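Local coordinates for protein histidine acid phosphatase (Hafnia alvei, PDB 4ARU) that belongs to the histidine acid phosphatases, in branch 2 of the histidine phosphatase superfamily, which pair an alpha/beta domain with a mainly helical one, at residues Ala166-Val171 / Gly215-Leu220; Glu11-Leu16 / Glu66-Gln71. All blocks are in the same frame, centred on the assembly; numbering follows the deposited sequence.

Overall arrangement
Contact 1 (166-171 with 215-220) and contact 2 (11-16 with 66-71) lie on opposite sides of the chain's centre, their centres 38 Å apart and their nearest atoms about 18 Å apart. They share no helix or strand. Contact 1 joins helices 162-172 and 213-229 in the helical part of the fold; contact 2 seats helix 51-70 on strand 9-18 of the mixed sheet. In both, the touching side chains are buried and apolar, but they differ in form: in contact 1 a flexible methionine lies against a helix, its methyl near a backbone carbonyl, whereas in contact 2 a flat phenyl ring is met by branched residues of a strand.

Contact 1 of 2, residues Ala166-Val171 / Gly215-Leu220; sequences ALMSSV and GLASTL
Leu-167 O, the carbonyl just before the Met-168 that reaches across to Ala-217 and Leu-220, accepts a hydrogen bond from Val-171 N and, in one of two deposited serine conformers, a second from Ser-170 OG. The bond from Val-171 N to Leu-167 O, 2.9 Å, is part of the helical ladder. That from Ser-170 OG, 2.8 Å from Leu-167 O, arrives at a C=O...O angle of 118°, tilted 21° from the carbonyl plane. This is helix-helix packing between helices 162-172 and 213-229, in the helical part of a histidine acid phosphatase. Between the two segments the nearest CA atoms are those of Met-168 and Ala-217, 6.8 Å apart, a closeness consistent with the small alanine side chain at this point.

Within 166-171, Met-168 makes all the contacts with 215-220; beyond these segments Val-171 also touches Phe-224 of the second helix. With CG anti to the backbone N (chi1 179°), the methionine chain starts out toward the second helix, then bends at both following torsions, which lays the thioether beside Ala-217 and Leu-220, three residues apart. Its CG meets the methyl of Ala-217, CG to CB 4.0 Å. Farther out, Met-168 SD sits 4.1 Å from Leu-220 CB, and the methionine and leucine side chains cross at about a right angle.

Neighbours extend this apolar layer. Leu-249 of helix 243-262 touches Met-168, as do Ala-221 and Phe-224, while Leu-252 packs on Ala-217. Leu-220 also touches Met-31 of helix 29-33 and Trp-39. The terminal methyl ends up at the junction of side chain and main chain: Met-168 CE is 3.9 Å from Leu-220 CB and 3.4 Å from the carbonyl oxygen Ala-217 O.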
loop_
_atom_site.group_PDB
_atom_site.type_symbol
_atom_site.label_atom_id
_atom_site.label_comp_id
_atom_site.label_asym_id
_atom_site.label_seq_id
_atom_site.Cartn_x
_atom_site.Cartn_y
_atom_site.Cartn_z
ATOM N N ALA A 166 -14.629 14.884 -14.778
ATOM C CA ALA A 166 -15.786 15.782 -14.681
ATOM C C ALA A 166 -16.428 15.707 -13.303
ATOM O O ALA A 166 -16.811 16.715 -12.750
ATOM C CB ALA A 166 -16.807 15.481 -15.758
ATOM N N LEU A 167 -16.471 14.498 -12.742
ATOM C CA LEU A 167 -16.997 14.358 -11.377
ATOM C C LEU A 167 -16.098 15.062 -10.372
ATOM O O LEU A 167 -16.571 15.760 -9.487
ATOM C CB LEU A 167 -17.158 12.894 -10.995
ATOM C CG LEU A 167 -17.600 12.582 -9.564
ATOM C CD1 LEU A 167 -18.973 13.156 -9.298
ATOM C CD2 LEU A 167 -17.574 11.083 -9.346
ATOM N N MET A 168 -14.799 14.899 -10.524
ATOM C CA MET A 168 -13.862 15.583 -9.614
ATOM C C MET A 168 -14.112 17.102 -9.707
ATOM O O MET A 168 -14.144 17.809 -8.695
ATOM C CB MET A 168 -12.404 15.272 -9.950
ATOM C CG MET A 168 -11.393 15.966 -9.046
ATOM S SD MET A 168 -11.582 15.674 -7.256
ATOM C CE MET A 168 -10.874 14.069 -7.069
ATOM N N SER A 169 -14.205 17.614 -10.920
ATOM C CA SER A 169 -14.517 19.042 -11.108
ATOM C C SER A 169 -15.748 19.505 -10.353
ATOM O O SER A 169 -15.704 20.517 -9.667
ATOM C CB SER A 169 -14.626 19.345 -12.608
ATOM O OG SER A 169 -14.858 20.720 -12.850
ATOM N N SER A 170 -16.817 18.701 -10.412
ATOM C CA SER A 170 -18.065 19.063 -9.767
ATOM C C SER A 170 -17.940 18.996 -8.239
ATOM O O SER A 170 -18.472 19.865 -7.560
ATOM C CB SER A 170 -19.232 18.201 -10.315
ATOM O OG SER A 170 -19.151 16.860 -9.903
ATOM N N VAL A 171 -17.245 17.995 -7.723
ATOM C CA VAL A 171 -17.026 17.858 -6.275
ATOM C C VAL A 171 -16.229 19.053 -5.727
ATOM O O VAL A 171 -16.541 19.569 -4.651
ATOM C CB VAL A 171 -16.289 16.534 -5.979
ATOM C CG1 VAL A 171 -15.721 16.501 -4.561
ATOM C CG2 VAL A 171 -17.204 15.350 -6.262
ATOM N N GLY A 215 -3.170 13.034 -12.244
ATOM C CA GLY A 215 -2.279 13.049 -11.062
ATOM C C GLY A 215 -2.833 13.861 -9.911
ATOM O O GLY A 215 -2.800 13.417 -8.772
ATOM N N LEU A 216 -3.339 15.049 -10.204
ATOM C CA LEU A 216 -3.894 15.893 -9.152
ATOM C C LEU A 216 -5.163 15.289 -8.573
ATOM O O LEU A 216 -5.316 15.167 -7.355
ATOM C CB LEU A 216 -4.141 17.283 -9.697
ATOM C CG LEU A 216 -4.818 18.268 -8.717
ATOM C CD1 LEU A 216 -4.003 18.499 -7.476
ATOM C CD2 LEU A 216 -5.111 19.561 -9.435
ATOM N N ALA A 217 -6.058 14.843 -9.432
ATOM C CA ALA A 217 -7.282 14.203 -8.971
ATOM C C ALA A 217 -7.010 12.969 -8.151
ATOM O O ALA A 217 -7.727 12.692 -7.176
ATOM C CB ALA A 217 -8.204 13.872 -10.120
ATOM N N SER A 218 -5.968 12.207 -8.478
ATOM C CA SER A 218 -5.578 11.008 -7.709
ATOM C C SER A 218 -5.313 11.417 -6.253
ATOM O O SER A 218 -5.776 10.784 -5.296
ATOM C CB SER A 218 -4.309 10.337 -8.253
ATOM O OG SER A 218 -3.804 9.390 -7.343
ATOM N N THR A 219 -4.550 12.478 -6.075
ATOM C CA THR A 219 -4.198 12.944 -4.752
ATOM C C THR A 219 -5.452 13.422 -4.006
ATOM O O THR A 219 -5.655 13.054 -2.849
ATOM C CB THR A 219 -3.239 14.117 -4.866
ATOM O OG1 THR A 219 -2.034 13.659 -5.489
ATOM C CG2 THR A 219 -2.912 14.692 -3.536
ATOM N N LEU A 220 -6.303 14.194 -4.669
ATOM C CA LEU A 220 -7.497 14.749 -4.042
ATOM C C LEU A 220 -8.419 13.620 -3.672
ATOM O O LEU A 220 -9.046 13.660 -2.575
ATOM C CB LEU A 220 -8.155 15.769 -4.923
ATOM C CG LEU A 220 -7.233 16.940 -5.336
ATOM C CD1 LEU A 220 -8.003 17.905 -6.215
ATOM C CD2 LEU A 220 -6.589 17.596 -4.119
#

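Contact 2 of 2, residues Glu11-Leu16 / Glu66-Gln71; sequences ERVVIL and ERFQQQ. Unlike the reference sequence in segment 11-16: Arg-12 (reference Lys).
Val-13 and Ile-15, two residues apart on strand 9-18, both meet the ring of Phe-68 near the end of helix 51-70. The strand side chains and the phenyl group approach from opposite directions. In one of its two deposited conformers Val-13 brings both branches to the CE1-CZ side of the ring: CG2 is 3.7 Å from Phe-68 CE1, an oblique approach, and CG1 is 3.9 Å from Phe-68 CZ. Ile-15 touches with its chain end, CD1 lying at the ring edge near its plane, 3.9 Å from Phe-68 CE2.

Phe-68 has CG anti to the carbonyl carbon (chi1 -60°), which sends the ring out from the helix toward the sheet. The CA atoms of Val-13 and Phe-68 remain 9.0 Å apart, a gap bridged by side chains. Around this first shell, Ile-300 and Leu-74 also touch the ring, while Val-337 packs on Val-13 and Phe-302 on Ile-15.

Further out, backbone bonds from Val-13 to Lys-299 and Leu-301 tie its strand to strand 300-305, and a classic beta bulge sets Glu-11 and Arg-12 opposite Arg-340. Arg-67 NH2 of the helix forms a salt bridge with Glu-339 OE2 of strand 335-342. Helix 51-70 belongs to a beta-alpha-beta crossover from strand 9-18 to strand 85-89, with parallel strand 300-305 between them. Because the contact itself is entirely carbon against carbon, it rests on van der Waals packing and exclusion of water, while directional bonding is left to the residues around it.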
loop_
_atom_site.group_PDB
_atom_site.type_symbol
_atom_site.label_atom_id
_atom_site.label_comp_id
_atom_site.label_asym_id
_atom_site.label_seq_id
_atom_site.Cartn_x
_atom_site.Cartn_y
_atom_site.Cartn_z
ATOM N N GLU A 11 3.201 -21.995 8.748
ATOM C CA GLU A 11 4.506 -21.934 9.438
ATOM C C GLU A 11 4.915 -20.490 9.777
ATOM O O GLU A 11 5.556 -20.262 10.787
ATOM C CB GLU A 11 5.607 -22.573 8.603
ATOM C CG GLU A 11 5.420 -24.088 8.529
ATOM C CD GLU A 11 6.652 -24.833 8.123
ATOM O OE1 GLU A 11 7.578 -24.194 7.594
ATOM O OE2 GLU A 11 6.694 -26.055 8.357
ATOM N N ARG A 12 4.588 -19.532 8.930
ATOM C CA ARG A 12 4.845 -18.138 9.229
ATOM C C ARG A 12 4.261 -17.225 8.223
ATOM O O ARG A 12 3.815 -17.656 7.156
ATOM C CB ARG A 12 6.303 -17.881 9.378
ATOM C CG ARG A 12 7.142 -18.346 8.239
ATOM C CD ARG A 12 8.581 -18.141 8.677
ATOM N NE ARG A 12 9.566 -18.560 7.672
ATOM C CZ ARG A 12 10.041 -19.782 7.514
ATOM N NH1 ARG A 12 9.590 -20.798 8.252
ATOM N NH2 ARG A 12 10.953 -19.988 6.565
ATOM N N VAL A 13 4.239 -15.950 8.566
ATOM C CA VAL A 13 3.571 -14.916 7.781
ATOM C C VAL A 13 4.489 -13.714 7.643
ATOM O O VAL A 13 5.259 -13.387 8.584
ATOM C CB VAL A 13 2.265 -14.485 8.474
ATOM C CG1 VAL A 13 1.539 -13.416 7.684
ATOM C CG2 VAL A 13 1.360 -15.675 8.655
ATOM N N VAL A 14 4.378 -13.041 6.509
ATOM C CA VAL A 14 5.020 -11.757 6.277
ATOM C C VAL A 14 3.936 -10.809 5.791
ATOM O O VAL A 14 3.255 -11.090 4.784
ATOM C CB VAL A 14 6.143 -11.838 5.245
ATOM C CG1 VAL A 14 6.787 -10.447 5.080
ATOM C CG2 VAL A 14 7.122 -12.928 5.562
ATOM N N ILE A 15 3.754 -9.705 6.488
ATOM C CA ILE A 15 2.729 -8.755 6.222
ATOM C C ILE A 15 3.356 -7.451 5.762
ATOM O O ILE A 15 4.180 -6.897 6.491
ATOM C CB ILE A 15 1.925 -8.486 7.495
ATOM C CG1 ILE A 15 1.354 -9.820 8.036
ATOM C CG2 ILE A 15 0.820 -7.474 7.256
ATOM C CD1 ILE A 15 0.644 -9.702 9.359
ATOM N N LEU A 16 3.026 -6.989 4.569
ATOM C CA LEU A 16 3.493 -5.694 4.063
ATOM C C LEU A 16 2.281 -4.793 4.104
ATOM O O LEU A 16 1.333 -4.922 3.310
ATOM C CB LEU A 16 4.074 -5.820 2.631
ATOM C CG LEU A 16 4.409 -4.457 2.045
ATOM C CD1 LEU A 16 5.511 -3.738 2.821
ATOM C CD2 LEU A 16 4.848 -4.590 0.610
ATOM N N GLU A 66 -6.645 -12.842 16.056
ATOM C CA GLU A 66 -7.661 -13.882 16.027
ATOM C C GLU A 66 -7.378 -14.848 14.877
ATOM O O GLU A 66 -7.533 -16.057 15.083
ATOM C CB GLU A 66 -9.055 -13.305 15.853
ATOM C CG GLU A 66 -9.612 -12.557 17.038
ATOM C CD GLU A 66 -11.146 -12.433 17.045
ATOM O OE1 GLU A 66 -11.872 -13.262 16.460
ATOM O OE2 GLU A 66 -11.638 -11.491 17.701
ATOM N N ARG A 67 -6.982 -14.345 13.705
ATOM C CA ARG A 67 -6.781 -15.196 12.529
ATOM C C ARG A 67 -5.587 -16.109 12.803
ATOM O O ARG A 67 -5.652 -17.332 12.600
ATOM C CB ARG A 67 -6.505 -14.320 11.304
ATOM C CG ARG A 67 -6.093 -15.049 10.020
ATOM C CD ARG A 67 -5.908 -13.970 8.954
ATOM N NE ARG A 67 -5.334 -14.389 7.667
ATOM C CZ ARG A 67 -5.882 -14.171 6.459
ATOM N NH1 ARG A 67 -7.059 -13.537 6.303
ATOM N NH2 ARG A 67 -5.228 -14.589 5.377
ATOM N N PHE A 68 -4.494 -15.552 13.292
ATOM C CA PHE A 68 -3.297 -16.368 13.439
ATOM C C PHE A 68 -3.376 -17.335 14.625
ATOM O O PHE A 68 -2.764 -18.410 14.598
ATOM C CB PHE A 68 -2.041 -15.500 13.483
ATOM C CG PHE A 68 -1.849 -14.651 12.226
ATOM C CD1 PHE A 68 -2.108 -15.159 10.963
ATOM C CD2 PHE A 68 -1.440 -13.330 12.324
ATOM C CE1 PHE A 68 -1.945 -14.363 9.798
ATOM C CE2 PHE A 68 -1.281 -12.547 11.189
ATOM C CZ PHE A 68 -1.561 -13.052 9.941
ATOM N N GLN A 69 -4.109 -16.989 15.684
ATOM C CA GLN A 69 -4.389 -17.924 16.770
ATOM C C GLN A 69 -5.171 -19.099 16.274
ATOM O O GLN A 69 -4.923 -20.237 16.642
ATOM C CB GLN A 69 -5.242 -17.271 17.841
ATOM C CG GLN A 69 -4.418 -16.473 18.795
ATOM C CD GLN A 69 -5.275 -15.612 19.697
ATOM O OE1 GLN A 69 -6.363 -15.187 19.341
ATOM N NE2 GLN A 69 -4.787 -15.364 20.860
ATOM N N GLN A 70 -6.172 -18.824 15.450
ATOM C CA GLN A 70 -7.013 -19.906 14.948
ATOM C C GLN A 70 -6.189 -20.891 14.106
ATOM O O GLN A 70 -6.468 -22.088 14.118
ATOM C CB GLN A 70 -8.159 -19.308 14.122
ATOM C CG GLN A 70 -9.105 -20.360 13.515
ATOM C CD GLN A 70 -10.112 -19.731 12.552
ATOM O OE1 GLN A 70 -9.763 -18.962 11.647
ATOM N NE2 GLN A 70 -11.376 -20.066 12.751
ATOM N N GLN A 71 -5.155 -20.370 13.440
ATOM C CA GLN A 71 -4.288 -21.167 12.557
ATOM C C GLN A 71 -3.078 -21.745 13.319
ATOM O O GLN A 71 -2.175 -22.369 12.730
ATOM C CB GLN A 71 -3.847 -20.341 11.332
ATOM C CG GLN A 71 -5.017 -19.753 10.500
ATOM C CD GLN A 71 -4.624 -18.687 9.467
ATOM O OE1 GLN A 71 -3.964 -17.662 9.763
ATOM N NE2 GLN A 71 -5.073 -18.903 8.226
#